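Local coordinates for protein inulin fructotransferase (Bacillus sp. snu-7, PDB 2INV) that cleaves inulin by intramolecular fructosyl transfer, probably releasing a cyclic di-fructose anhydride, at residues Ala192-Ala203 with Gly215-Gly226; Arg134-Leu145 with Asn170-Val181. One frame throughout, in Å; residues are numbered along the deposited sequence.

In the fold
Contact 2 (134-145 with 170-181) and contact 1 (192-203 with 215-226) are successive parallel pairings in the same right-handed beta-helix, their centres about 10 Å apart. Segments 170-181 and 192-203 lie next to each other, so the four segments follow one another along the helix: Arg196 O is 2.7 Å from Ile175 N, and Asn198 O lies 2.8 Å from Thr176 OG1, both probable hydrogen bonds. At one end the two contacts share a sugar pocket, since Arg134 of contact 2 forms a salt bridge with Asp193 of contact 1, and both residues, with Gln216, line the site of a bound fructose. Both contacts also touch the second subunit of the trimer.

Contact 1 (Ala192-Ala203 with Gly215-Gly226); sequences ADALRVNDNMIA and GQATIVSGNHMG. With FRU (beta-D-fructofuranose), chain E.
Asn200 and Asn223 lie side by side with their amides nearly coplanar, part of a row of hydrogen-bonded asparagines on successive coils. Asn223 OD1 takes two bonds, from Asn200 ND2 and from Asn200 N, both at 2.8 Å. Asn223 ND2 gives a fairly straight bond (165°) to Val197 O at 2.8 Å, from above that carbonyl's plane, while Ser221 N also donates to that oxygen, so it is gripped twice. With CG beside its own backbone N (chi1 -54°), Asn223 can reach both groups of the turn in 192-203. Asparagine suits this place because one amide both donates and accepts. Asn200 OD1 in turn accepts from Met178 N and Asn200 ND2 also reaches Ile175 O, while Asn223 N donates to Asn247 OD1 and Asn247 ND2 reaches Val220 O. Ordinary parallel-strand bonds, such as Ile219 N to Leu195 O, complete the pairing. Gly222, at positive phi, makes the turn, and a water joins its O to Asp199 OD1, which also pairs with Arg196 of the third subunit. At the far end Asp193 takes fructose O4 on OD1 at 2.7 Å and O3 on OD2 at 2.6 Å. Buried turn amides are thus paid for coil by coil, and a carboxylate is left facing sugar hydroxyls.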
loop_
_atom_site.group_PDB
_atom_site.type_symbol
_atom_site.label_atom_id
_atom_site.label_comp_id
_atom_site.label_asym_id
_atom_site.label_seq_id
_atom_site.Cartn_x
_atom_site.Cartn_y
_atom_site.Cartn_z
ATOM N N ALA A 192 8.693 1.786 18.903
ATOM C CA ALA A 192 7.905 2.440 17.863
ATOM C C ALA A 192 6.416 2.297 18.158
ATOM O O ALA A 192 5.952 1.260 18.626
ATOM C CB ALA A 192 8.232 1.840 16.509
ATOM N N ASP A 193 5.680 3.362 17.879
ATOM C CA ASP A 193 4.251 3.436 18.118
ATOM C C ASP A 193 3.631 4.197 16.940
ATOM O O ASP A 193 3.973 5.353 16.696
ATOM C CB ASP A 193 4.051 4.147 19.465
ATOM C CG ASP A 193 2.594 4.327 19.841
ATOM O OD1 ASP A 193 1.715 3.639 19.268
ATOM O OD2 ASP A 193 2.323 5.164 20.737
ATOM N N ALA A 194 2.746 3.524 16.203
ATOM C CA ALA A 194 2.082 4.101 15.033
ATOM C C ALA A 194 3.117 4.465 13.978
ATOM O O ALA A 194 2.944 5.429 13.224
ATOM C CB ALA A 194 1.282 5.333 15.425
ATOM N N LEU A 195 4.193 3.687 13.945
ATOM C CA LEU A 195 5.270 3.901 12.996
ATOM C C LEU A 195 4.880 3.432 11.616
ATOM O O LEU A 195 4.099 2.492 11.447
ATOM C CB LEU A 195 6.533 3.138 13.408
ATOM C CG LEU A 195 7.596 3.013 12.303
ATOM C CD1 LEU A 195 8.256 4.359 12.067
ATOM C CD2 LEU A 195 8.629 1.975 12.697
ATOM N N ARG A 196 5.432 4.105 10.621
ATOM C CA ARG A 196 5.165 3.713 9.267
ATOM C C ARG A 196 6.431 3.644 8.459
ATOM O O ARG A 196 7.187 4.616 8.350
ATOM C CB ARG A 196 4.198 4.659 8.602
ATOM C CG ARG A 196 2.809 4.085 8.540
ATOM C CD ARG A 196 1.912 5.105 7.960
ATOM N NE ARG A 196 1.949 6.305 8.779
ATOM C CZ ARG A 196 1.622 7.510 8.329
ATOM N NH1 ARG A 196 1.240 7.670 7.065
ATOM N NH2 ARG A 196 1.664 8.552 9.144
ATOM N N VAL A 197 6.644 2.458 7.914
ATOM C CA VAL A 197 7.785 2.146 7.095
ATOM C C VAL A 197 7.130 1.603 5.832
ATOM O O VAL A 197 6.701 0.457 5.793
ATOM C CB VAL A 197 8.630 1.070 7.801
ATOM C CG1 VAL A 197 9.780 0.634 6.928
ATOM C CG2 VAL A 197 9.145 1.608 9.131
ATOM N N ASN A 198 7.036 2.442 4.807
ATOM C CA ASN A 198 6.382 2.052 3.557
ATOM C C ASN A 198 7.015 2.675 2.315
ATOM O O ASN A 198 7.563 3.777 2.373
ATOM C CB ASN A 198 4.908 2.469 3.602
ATOM C CG ASN A 198 4.733 3.968 3.477
ATOM O OD1 ASN A 198 5.169 4.727 4.349
ATOM N ND2 ASN A 198 4.106 4.407 2.384
ATOM N N ASP A 199 6.925 1.957 1.197
ATOM C CA ASP A 199 7.445 2.423 -0.085
ATOM C C ASP A 199 8.960 2.687 -0.069
ATOM O O ASP A 199 9.419 3.694 -0.607
ATOM C CB ASP A 199 6.708 3.703 -0.492
ATOM C CG ASP A 199 6.650 3.897 -1.992
ATOM O OD1 ASP A 199 6.832 2.909 -2.731
ATOM O OD2 ASP A 199 6.415 5.041 -2.436
ATOM N N ASN A 200 9.736 1.788 0.538
ATOM C CA ASN A 200 11.191 1.949 0.590
ATOM C C ASN A 200 11.947 0.830 -0.109
ATOM O O ASN A 200 11.397 -0.243 -0.362
ATOM C CB ASN A 200 11.704 2.029 2.040
ATOM C CG ASN A 200 10.962 3.039 2.875
ATOM O OD1 ASN A 200 11.375 4.301 2.791
ATOM N ND2 ASN A 200 10.027 2.688 3.601
HETATM N N MSE A 201 13.219 1.102 -0.393
HETATM C CA MSE A 201 14.122 0.143 -1.021
HETATM C C MSE A 201 15.306 -0.043 -0.087
HETATM O O MSE A 201 16.205 0.806 -0.033
HETATM C CB MSE A 201 14.597 0.664 -2.374
HETATM C CG MSE A 201 15.720 -0.143 -3.013
HETATM SE SE MSE A 201 15.268 -1.975 -3.316
HETATM C CE MSE A 201 14.240 -1.760 -4.926
ATOM N N ILE A 202 15.278 -1.147 0.653
ATOM C CA ILE A 202 16.313 -1.463 1.627
ATOM C C ILE A 202 16.971 -2.775 1.222
ATOM O O ILE A 202 16.454 -3.855 1.535
ATOM C CB ILE A 202 15.689 -1.662 3.010
ATOM C CG1 ILE A 202 14.586 -0.626 3.220
ATOM C CG2 ILE A 202 16.752 -1.555 4.087
ATOM C CD1 ILE A 202 13.774 -0.834 4.462
ATOM N N ALA A 203 18.109 -2.707 0.543
ATOM C CA ALA A 203 18.751 -3.942 0.129
ATOM C C ALA A 203 20.262 -3.899 0.125
ATOM O O ALA A 203 20.878 -2.820 0.106
ATOM C CB ALA A 203 18.244 -4.350 -1.236
ATOM N N GLY A 215 6.631 -2.563 20.566
ATOM C CA GLY A 215 5.927 -1.720 19.625
ATOM C C GLY A 215 4.417 -1.818 19.649
ATOM O O GLY A 215 3.837 -2.755 20.195
ATOM N N GLN A 216 3.786 -0.826 19.032
ATOM C CA GLN A 216 2.335 -0.753 18.932
ATOM C C GLN A 216 1.875 -0.227 17.578
ATOM O O GLN A 216 2.496 0.667 17.004
ATOM C CB GLN A 216 1.761 0.145 20.024
ATOM C CG GLN A 216 2.124 -0.263 21.438
ATOM C CD GLN A 216 1.283 -1.413 21.932
ATOM O OE1 GLN A 216 1.678 -2.144 22.845
ATOM N NE2 GLN A 216 0.118 -1.591 21.319
ATOM N N ALA A 217 0.767 -0.792 17.102
ATOM C CA ALA A 217 0.140 -0.445 15.830
ATOM C C ALA A 217 1.079 0.175 14.807
ATOM O O ALA A 217 0.912 1.325 14.398
ATOM C CB ALA A 217 -1.033 0.479 16.075
ATOM N N THR A 218 2.049 -0.616 14.374
ATOM C CA THR A 218 3.023 -0.182 13.394
ATOM C C THR A 218 2.661 -0.809 12.055
ATOM O O THR A 218 2.039 -1.868 12.008
ATOM C CB THR A 218 4.436 -0.617 13.825
ATOM O OG1 THR A 218 4.793 0.066 15.035
ATOM C CG2 THR A 218 5.449 -0.292 12.743
ATOM N N ILE A 219 3.041 -0.145 10.970
ATOM C CA ILE A 219 2.763 -0.646 9.633
ATOM C C ILE A 219 4.035 -0.691 8.813
ATOM O O ILE A 219 4.778 0.289 8.750
ATOM C CB ILE A 219 1.756 0.245 8.868
ATOM C CG1 ILE A 219 0.387 0.228 9.554
ATOM C CG2 ILE A 219 1.637 -0.243 7.432
ATOM C CD1 ILE A 219 -0.611 1.165 8.919
ATOM N N VAL A 220 4.275 -1.839 8.195
ATOM C CA VAL A 220 5.438 -2.030 7.348
ATOM C C VAL A 220 4.891 -2.644 6.070
ATOM O O VAL A 220 4.618 -3.844 6.017
ATOM C CB VAL A 220 6.463 -2.990 7.997
ATOM C CG1 VAL A 220 7.682 -3.141 7.094
ATOM C CG2 VAL A 220 6.893 -2.464 9.359
ATOM N N SER A 221 4.713 -1.810 5.051
ATOM C CA SER A 221 4.163 -2.271 3.784
ATOM C C SER A 221 4.784 -1.613 2.558
ATOM O O SER A 221 5.471 -0.595 2.666
ATOM C CB SER A 221 2.653 -2.033 3.766
ATOM O OG SER A 221 2.364 -0.661 3.713
ATOM N N GLY A 222 4.504 -2.196 1.393
ATOM C CA GLY A 222 5.008 -1.672 0.134
ATOM C C GLY A 222 6.516 -1.529 0.000
ATOM O O GLY A 222 6.993 -0.770 -0.849
ATOM N N ASN A 223 7.272 -2.270 0.808
ATOM C CA ASN A 223 8.730 -2.192 0.764
ATOM C C ASN A 223 9.422 -3.329 0.006
ATOM O O ASN A 223 8.889 -4.435 -0.111
ATOM C CB ASN A 223 9.308 -2.149 2.182
ATOM C CG ASN A 223 8.706 -1.047 3.033
ATOM O OD1 ASN A 223 9.133 0.187 2.790
ATOM N ND2 ASN A 223 7.863 -1.300 3.897
ATOM N N HIS A 224 10.623 -3.026 -0.493
ATOM C CA HIS A 224 11.492 -3.956 -1.230
ATOM C C HIS A 224 12.673 -4.262 -0.294
ATOM O O HIS A 224 13.462 -3.360 -0.015
ATOM C CB HIS A 224 12.077 -3.271 -2.474
ATOM C CG HIS A 224 11.236 -3.373 -3.715
ATOM N ND1 HIS A 224 11.001 -4.566 -4.366
ATOM C CD2 HIS A 224 10.653 -2.416 -4.479
ATOM C CE1 HIS A 224 10.315 -4.340 -5.474
ATOM N NE2 HIS A 224 10.092 -3.044 -5.567
HETATM N N MSE A 225 12.824 -5.491 0.199
HETATM C CA MSE A 225 13.959 -5.770 1.109
HETATM C C MSE A 225 14.812 -7.006 0.814
HETATM O O MSE A 225 14.308 -8.076 0.449
HETATM C CB MSE A 225 13.495 -5.904 2.565
HETATM C CG MSE A 225 12.845 -4.653 3.137
HETATM SE SE MSE A 225 12.401 -4.937 4.989
HETATM C CE MSE A 225 10.668 -4.134 5.011
ATOM N N GLY A 226 16.113 -6.840 1.034
ATOM C CA GLY A 226 17.091 -7.899 0.854
ATOM C C GLY A 226 18.190 -7.640 1.873
ATOM O O GLY A 226 18.851 -6.601 1.827
HETATM C C1 FRU E . -2.990 5.845 23.566
HETATM C C2 FRU E . -2.090 4.548 23.395
HETATM C C3 FRU E . -1.101 4.618 22.196
HETATM C C4 FRU E . -1.010 3.172 21.658
HETATM C C5 FRU E . -2.359 2.626 22.025
HETATM C C6 FRU E . -2.319 1.454 22.880
HETATM O O1 FRU E . -3.358 6.139 22.543
HETATM O O2 FRU E . -1.576 4.257 24.678
HETATM O O3 FRU E . 0.105 5.313 21.994
HETATM O O4 FRU E . -0.682 3.119 20.282
HETATM O O5 FRU E . -3.020 3.603 22.902
HETATM O O6 FRU E . -3.022 0.461 23.114
HETATM O O HOH W 1 5.377 0.734 -2.464
#

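Contact 2 (Arg134-Leu145 with Asn170-Val181). With 2PO (phosphonate), chain G.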
loop_
_atom_site.group_PDB
_atom_site.type_symbol
_atom_site.label_atom_id
_atom_site.label_comp_id
_atom_site.label_asym_id
_atom_site.label_seq_id
_atom_site.Cartn_x
_atom_site.Cartn_y
_atom_site.Cartn_z
ATOM N N ARG A 134 7.413 12.173 24.071
ATOM C CA ARG A 134 8.221 11.288 23.267
ATOM C C ARG A 134 8.278 12.030 21.970
ATOM O O ARG A 134 7.382 12.813 21.643
ATOM C CB ARG A 134 7.549 9.965 22.978
ATOM C CG ARG A 134 7.237 9.102 24.152
ATOM C CD ARG A 134 6.416 7.941 23.626
ATOM N NE ARG A 134 5.050 8.351 23.305
ATOM C CZ ARG A 134 4.151 7.566 22.731
ATOM N NH1 ARG A 134 4.468 6.329 22.401
ATOM N NH2 ARG A 134 2.930 8.014 22.515
ATOM N N LEU A 135 9.328 11.757 21.216
ATOM C CA LEU A 135 9.504 12.380 19.929
ATOM C C LEU A 135 8.374 11.940 19.031
ATOM O O LEU A 135 8.011 10.760 18.997
ATOM C CB LEU A 135 10.844 11.977 19.343
ATOM C CG LEU A 135 11.891 12.812 20.059
ATOM C CD1 LEU A 135 13.266 12.226 19.848
ATOM C CD2 LEU A 135 11.794 14.238 19.541
ATOM N N SER A 136 7.829 12.894 18.292
ATOM C CA SER A 136 6.720 12.596 17.423
ATOM C C SER A 136 6.806 13.265 16.068
ATOM O O SER A 136 7.454 14.288 15.897
ATOM C CB SER A 136 5.418 12.994 18.126
ATOM O OG SER A 136 4.289 12.493 17.432
ATOM N N GLY A 137 6.119 12.656 15.111
ATOM C CA GLY A 137 6.051 13.162 13.751
ATOM C C GLY A 137 7.312 13.309 12.921
ATOM O O GLY A 137 7.314 14.053 11.940
ATOM N N ILE A 138 8.392 12.622 13.280
ATOM C CA ILE A 138 9.614 12.746 12.486
ATOM C C ILE A 138 9.492 11.951 11.192
ATOM O O ILE A 138 9.057 10.797 11.189
ATOM C CB ILE A 138 10.855 12.304 13.273
ATOM C CG1 ILE A 138 11.030 13.235 14.482
ATOM C CG2 ILE A 138 12.086 12.371 12.380
ATOM C CD1 ILE A 138 12.192 12.896 15.368
ATOM N N VAL A 139 9.879 12.596 10.096
ATOM C CA VAL A 139 9.793 12.019 8.767
ATOM C C VAL A 139 11.136 11.999 8.024
ATOM O O VAL A 139 11.809 13.030 7.923
ATOM C CB VAL A 139 8.756 12.809 7.926
ATOM C CG1 VAL A 139 8.608 12.173 6.557
ATOM C CG2 VAL A 139 7.431 12.851 8.659
ATOM N N PHE A 140 11.511 10.828 7.507
ATOM C CA PHE A 140 12.748 10.651 6.742
ATOM C C PHE A 140 12.292 10.197 5.369
ATOM O O PHE A 140 11.741 9.101 5.246
ATOM C CB PHE A 140 13.606 9.540 7.338
ATOM C CG PHE A 140 14.421 9.957 8.525
ATOM C CD1 PHE A 140 15.640 10.611 8.372
ATOM C CD2 PHE A 140 13.977 9.662 9.806
ATOM C CE1 PHE A 140 16.400 10.955 9.481
ATOM C CE2 PHE A 140 14.730 10.004 10.919
ATOM C CZ PHE A 140 15.949 10.653 10.752
ATOM N N ARG A 141 12.520 10.993 4.330
ATOM C CA ARG A 141 12.051 10.544 3.037
ATOM C C ARG A 141 12.797 10.963 1.789
ATOM O O ARG A 141 13.472 11.989 1.726
ATOM C CB ARG A 141 10.588 10.935 2.871
ATOM C CG ARG A 141 10.387 12.412 2.672
ATOM C CD ARG A 141 8.923 12.774 2.680
ATOM N NE ARG A 141 8.207 12.146 1.577
ATOM C CZ ARG A 141 6.896 12.263 1.388
ATOM N NH1 ARG A 141 6.165 12.985 2.231
ATOM N NH2 ARG A 141 6.315 11.664 0.357
ATOM N N ASP A 142 12.628 10.116 0.787
ATOM C CA ASP A 142 13.183 10.291 -0.535
ATOM C C ASP A 142 14.659 10.636 -0.684
ATOM O O ASP A 142 15.017 11.491 -1.485
ATOM C CB ASP A 142 12.322 11.302 -1.289
ATOM C CG ASP A 142 10.840 10.946 -1.235
ATOM O OD1 ASP A 142 10.480 9.798 -1.575
ATOM O OD2 ASP A 142 10.030 11.813 -0.849
ATOM N N PHE A 143 15.521 9.983 0.089
ATOM C CA PHE A 143 16.956 10.196 -0.072
ATOM C C PHE A 143 17.714 8.879 0.083
ATOM O O PHE A 143 17.123 7.851 0.409
ATOM C CB PHE A 143 17.499 11.339 0.822
ATOM C CG PHE A 143 17.612 11.019 2.277
ATOM C CD1 PHE A 143 18.775 10.440 2.787
ATOM C CD2 PHE A 143 16.600 11.389 3.162
ATOM C CE1 PHE A 143 18.928 10.244 4.171
ATOM C CE2 PHE A 143 16.747 11.195 4.530
ATOM C CZ PHE A 143 17.910 10.627 5.030
ATOM N N CYS A 144 19.016 8.907 -0.178
ATOM C CA CYS A 144 19.834 7.700 -0.161
ATOM C C CYS A 144 20.967 7.587 0.859
ATOM O O CYS A 144 21.799 8.483 0.975
ATOM C CB CYS A 144 20.398 7.507 -1.571
ATOM S SG CYS A 144 21.462 6.070 -1.814
ATOM N N LEU A 145 20.986 6.467 1.586
ATOM C CA LEU A 145 22.016 6.178 2.582
ATOM C C LEU A 145 22.843 4.999 2.090
ATOM O O LEU A 145 22.352 3.866 2.003
ATOM C CB LEU A 145 21.385 5.868 3.944
ATOM C CG LEU A 145 20.896 7.089 4.731
ATOM C CD1 LEU A 145 20.139 6.635 5.966
ATOM C CD2 LEU A 145 22.090 7.953 5.116
ATOM N N ASN A 170 9.149 6.594 20.303
ATOM C CA ASN A 170 8.684 7.559 19.325
ATOM C C ASN A 170 7.225 7.368 18.957
ATOM O O ASN A 170 6.672 6.276 19.078
ATOM C CB ASN A 170 9.524 7.390 18.072
ATOM C CG ASN A 170 9.606 5.933 17.636
ATOM O OD1 ASN A 170 8.882 5.498 16.740
ATOM N ND2 ASN A 170 10.474 5.168 18.291
ATOM N N ASP A 171 6.590 8.443 18.514
ATOM C CA ASP A 171 5.215 8.341 18.091
ATOM C C ASP A 171 4.985 8.958 16.728
ATOM O O ASP A 171 5.454 10.048 16.423
ATOM C CB ASP A 171 4.260 8.971 19.099
ATOM C CG ASP A 171 2.814 8.657 18.776
ATOM O OD1 ASP A 171 2.557 7.544 18.258
ATOM O OD2 ASP A 171 1.930 9.504 19.033
ATOM N N SER A 172 4.262 8.206 15.912
ATOM C CA SER A 172 3.886 8.590 14.564
ATOM C C SER A 172 5.054 8.900 13.633
ATOM O O SER A 172 5.007 9.876 12.882
ATOM C CB SER A 172 2.944 9.789 14.616
ATOM O OG SER A 172 2.098 9.798 13.483
ATOM N N PHE A 173 6.099 8.079 13.657
ATOM C CA PHE A 173 7.224 8.325 12.764
ATOM C C PHE A 173 6.839 7.834 11.380
ATOM O O PHE A 173 5.981 6.950 11.246
ATOM C CB PHE A 173 8.479 7.617 13.270
ATOM C CG PHE A 173 9.282 8.443 14.249
ATOM C CD1 PHE A 173 8.657 9.385 15.058
ATOM C CD2 PHE A 173 10.651 8.261 14.380
ATOM C CE1 PHE A 173 9.381 10.131 15.982
ATOM C CE2 PHE A 173 11.385 9.000 15.300
ATOM C CZ PHE A 173 10.752 9.939 16.107
ATOM N N HIS A 174 7.459 8.417 10.357
ATOM C CA HIS A 174 7.180 8.056 8.972
ATOM C C HIS A 174 8.493 7.927 8.206
ATOM O O HIS A 174 9.292 8.873 8.152
ATOM C CB HIS A 174 6.298 9.136 8.343
ATOM C CG HIS A 174 5.620 8.719 7.077
ATOM N ND1 HIS A 174 5.772 7.468 6.520
ATOM C CD2 HIS A 174 4.739 9.376 6.284
ATOM C CE1 HIS A 174 5.017 7.373 5.441
ATOM N NE2 HIS A 174 4.380 8.516 5.275
ATOM N N ILE A 175 8.708 6.750 7.625
ATOM C CA ILE A 175 9.918 6.464 6.860
ATOM C C ILE A 175 9.500 6.003 5.466
ATOM O O ILE A 175 9.174 4.830 5.283
ATOM C CB ILE A 175 10.719 5.310 7.500
ATOM C CG1 ILE A 175 11.067 5.634 8.957
ATOM C CG2 ILE A 175 11.974 5.029 6.682
ATOM C CD1 ILE A 175 11.970 6.848 9.129
ATOM N N THR A 176 9.494 6.902 4.487
ATOM C CA THR A 176 9.081 6.494 3.149
ATOM C C THR A 176 9.936 6.987 1.977
ATOM O O THR A 176 10.653 7.973 2.078
ATOM C CB THR A 176 7.605 6.882 2.903
ATOM O OG1 THR A 176 7.192 6.403 1.619
ATOM C CG2 THR A 176 7.433 8.394 2.960
ATOM N N GLY A 177 9.850 6.253 0.870
ATOM C CA GLY A 177 10.576 6.566 -0.351
ATOM C C GLY A 177 12.086 6.537 -0.259
ATOM O O GLY A 177 12.776 7.066 -1.123
HETATM N N MSE A 178 12.613 5.891 0.771
HETATM C CA MSE A 178 14.057 5.845 0.968
HETATM C C MSE A 178 14.836 4.794 0.195
HETATM O O MSE A 178 14.270 3.866 -0.405
HETATM C CB MSE A 178 14.375 5.686 2.453
HETATM C CG MSE A 178 13.717 6.734 3.351
HETATM SE SE MSE A 178 14.838 8.255 3.697
HETATM C CE MSE A 178 16.482 7.302 4.052
ATOM N N GLY A 179 16.154 4.968 0.223
ATOM C CA GLY A 179 17.061 4.057 -0.442
ATOM C C GLY A 179 18.189 3.779 0.529
ATOM O O GLY A 179 18.924 4.693 0.917
ATOM N N PHE A 180 18.305 2.527 0.955
ATOM C CA PHE A 180 19.354 2.123 1.884
ATOM C C PHE A 180 20.204 1.105 1.149
ATOM O O PHE A 180 19.672 0.145 0.586
ATOM C CB PHE A 180 18.757 1.449 3.122
ATOM C CG PHE A 180 17.943 2.364 3.990
ATOM C CD1 PHE A 180 18.526 3.058 5.052
ATOM C CD2 PHE A 180 16.577 2.486 3.783
ATOM C CE1 PHE A 180 17.757 3.849 5.892
ATOM C CE2 PHE A 180 15.799 3.277 4.621
ATOM C CZ PHE A 180 16.385 3.957 5.678
ATOM N N VAL A 181 21.518 1.288 1.166
ATOM C CA VAL A 181 22.380 0.338 0.491
ATOM C C VAL A 181 23.759 0.203 1.131
ATOM O O VAL A 181 24.370 1.191 1.545
ATOM C CB VAL A 181 22.503 0.700 -1.007
ATOM C CG1 VAL A 181 23.146 2.067 -1.173
ATOM C CG2 VAL A 181 23.306 -0.362 -1.734
HETATM P P 2PO G . 6.507 14.475 -2.200
HETATM O O1P 2PO G . 6.518 15.219 -0.810
HETATM O O2P 2PO G . 8.023 14.271 -2.632
HETATM O O3P 2PO G . 5.607 15.032 -3.251
HETATM O O HOH W 2 6.426 4.410 21.986
HETATM O O HOH W 3 2.613 11.934 20.078
#
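Ile138 sits over one face of the Phe173 ring, CB above its centre (a CH-pi contact, 3.7 Å to the centroid), with CD1 reaching Phe173 CZ at 3.4 Å. Asn170 CB covers the opposite face, so the ring is held like a plate, and the Ser136 backbone meets its edge. The ring's first torsion (chi1 -88°) brings its CZ rim up to Leu135 CB, 3.8 Å away. With an alanine in place of Phe173 the plate is gone, which is likely to leave a gap between Ile138, Leu135 and Asn170. Ile175 CD1 fills the hollow beside Phe140, 3.5 Å from its CD2. The bent selenomethionine Met178 lays SE and CE over one face of Phe143, SE 3.9 Å from the centroid, a Met-aromatic contact. Leu145 CD1 rests against Phe180 CE1 at 3.7 Å. Gly177 suits its place: phi is positive, and a CB would probably collide with Asp142 OD1 as it stands. On the face carrying Val139 and His174, the Arg141 guanidinium has Thr176 CG2 over one side and phosphonate O1P over the other, NE held by Asp142 OD2. A neighbouring subunit partly covers this mixed outer face; large apolar groups stacked coil upon coil inside are the hallmark of the right-handed parallel beta-helix.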